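Side-chain contact in hydrolase (Thermococcus thioreducens, PDB 6IAH), which is a magnesium-binding phosphatase of the haloacid dehalogenase superfamily with diverse substrate specificity, probably including phosphoglycolate: residues 26-29 / 30-34. Sequence-based numbering, arbitrary orientation.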
loop_
_atom_site.group_PDB
_atom_site.type_symbol
_atom_site.label_atom_id
_atom_site.label_comp_id
_atom_site.label_asym_id
_atom_site.label_seq_id
_atom_site.Cartn_x
_atom_site.Cartn_y
_atom_site.Cartn_z
ATOM N N ALA A 26 -7.362 16.044 0.109
ATOM C CA ALA A 26 -7.958 16.724 1.227
ATOM C C ALA A 26 -7.877 18.211 0.951
ATOM O O ALA A 26 -8.856 18.926 1.177
ATOM C CB ALA A 26 -7.288 16.379 2.538
ATOM N N GLU A 27 -6.735 18.652 0.442
ATOM C CA GLU A 27 -6.522 20.122 0.251
ATOM C C GLU A 27 -7.368 20.647 -0.878
ATOM O O GLU A 27 -7.829 21.768 -0.787
ATOM C CB GLU A 27 -5.072 20.438 0.065
ATOM C CG GLU A 27 -4.266 20.349 1.323
ATOM C CD GLU A 27 -2.758 20.573 1.092
ATOM O OE1 GLU A 27 -2.313 20.687 -0.067
ATOM O OE2 GLU A 27 -2.032 20.586 2.108
ATOM N N TYR A 28 -7.711 19.794 -1.865
ATOM C CA TYR A 28 -8.662 20.139 -2.917
ATOM C C TYR A 28 -10.042 20.453 -2.286
ATOM O O TYR A 28 -10.643 21.475 -2.622
ATOM C CB TYR A 28 -8.795 18.980 -3.917
ATOM C CG TYR A 28 -9.825 19.172 -4.999
ATOM C CD1 TYR A 28 -11.143 18.782 -4.794
ATOM C CD2 TYR A 28 -9.491 19.782 -6.222
ATOM C CE1 TYR A 28 -12.134 18.962 -5.771
ATOM C CE2 TYR A 28 -10.477 19.968 -7.212
ATOM C CZ TYR A 28 -11.797 19.521 -6.971
ATOM O OH TYR A 28 -12.811 19.683 -7.881
ATOM N N PHE A 29 -10.560 19.569 -1.416
ATOM C CA PHE A 29 -11.891 19.848 -0.803
ATOM C C PHE A 29 -11.818 21.006 0.170
ATOM O O PHE A 29 -12.732 21.826 0.249
ATOM C CB PHE A 29 -12.439 18.618 -0.129
ATOM C CG PHE A 29 -12.911 17.642 -1.123
ATOM C CD1 PHE A 29 -14.147 17.807 -1.690
ATOM C CD2 PHE A 29 -12.031 16.698 -1.652
ATOM C CE1 PHE A 29 -14.572 16.979 -2.710
ATOM C CE2 PHE A 29 -12.467 15.864 -2.680
ATOM C CZ PHE A 29 -13.713 16.021 -3.207
ATOM N N LEU A 30 -10.746 21.082 0.921
ATOM C CA LEU A 30 -10.571 22.250 1.778
ATOM C C LEU A 30 -10.664 23.562 1.005
ATOM O O LEU A 30 -11.323 24.506 1.464
ATOM C CB LEU A 30 -9.308 22.141 2.614
ATOM C CG LEU A 30 -9.326 21.029 3.679
ATOM C CD1 LEU A 30 -7.949 20.818 4.247
ATOM C CD2 LEU A 30 -10.343 21.249 4.829
ATOM N N GLY A 31 -9.994 23.632 -0.124
ATOM C CA GLY A 31 -10.018 24.791 -1.044
ATOM C C GLY A 31 -11.430 25.149 -1.461
ATOM O O GLY A 31 -11.765 26.305 -1.548
ATOM N N LEU A 32 -12.311 24.158 -1.642
ATOM C CA LEU A 32 -13.718 24.455 -1.919
ATOM C C LEU A 32 -14.446 25.182 -0.798
ATOM O O LEU A 32 -15.391 25.898 -1.041
ATOM C CB LEU A 32 -14.511 23.183 -2.252
ATOM C CG LEU A 32 -14.037 22.298 -3.373
ATOM C CD1 LEU A 32 -14.980 21.091 -3.577
ATOM C CD2 LEU A 32 -13.905 23.080 -4.674
ATOM N N PHE A 33 -14.025 24.946 0.417
ATOM C CA PHE A 33 -14.549 25.580 1.552
ATOM C C PHE A 33 -13.656 26.795 1.939
ATOM O O PHE A 33 -13.771 27.247 3.038
ATOM C CB PHE A 33 -14.598 24.586 2.713
ATOM C CG PHE A 33 -15.647 23.512 2.585
ATOM C CD1 PHE A 33 -16.960 23.768 2.956
ATOM C CD2 PHE A 33 -15.301 22.241 2.189
ATOM C CE1 PHE A 33 -17.922 22.768 2.911
ATOM C CE2 PHE A 33 -16.236 21.234 2.090
ATOM C CZ PHE A 33 -17.575 21.504 2.461
ATOM N N GLY A 34 -12.782 27.256 1.050
ATOM C CA GLY A 34 -11.917 28.433 1.312
ATOM C C GLY A 34 -10.919 28.239 2.452
ATOM O O GLY A 34 -10.477 29.217 3.061
#
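The carbonyl oxygen of F29 meets the ring edge of F33 at the C-terminal end of helix 17-32, with F33 CD2 only 3.2 Å from F29 O and the oxygen near the ring plane. The helix closes here in a Schellman motif: G34, at positive phi (64°), is the C-prime residue, and its N bonds G31 O. The i to i+4 bonds weaken toward this end. L30 N donates to A26 O at 2.9 Å (170°) and G31 N to E27 O, but L32 N to Y28 O and F33 N to F29 O are both weak, the latter at 3.4 Å. F33, the first residue whose backbone is no longer helical, also gives a weak bond from its N to L30 O at 2.9 Å.

On the flank, the L32 CD1 methyl touches two rings obliquely, 3.9 Å from F29 CD1 and 4.2 Å from Y28 CE1. The rings reach it differently: Y28 has CG anti to its own N (chi1 176°), whereas F29 has CG anti to the carbonyl carbon, its side chain running beside that of L32. Y28 CD1 in turn sits above one face of the F29 ring, offset toward the rim.

Y28 and F29 also touch V104 of helix 100-110, while A26, F29, L30 and F33 contact helix 56-68, tying this helix end into the helical part of the fold, away from the magnesium sites. L30 folds back along its own helix, placing CG 3.3 Å from A26 O.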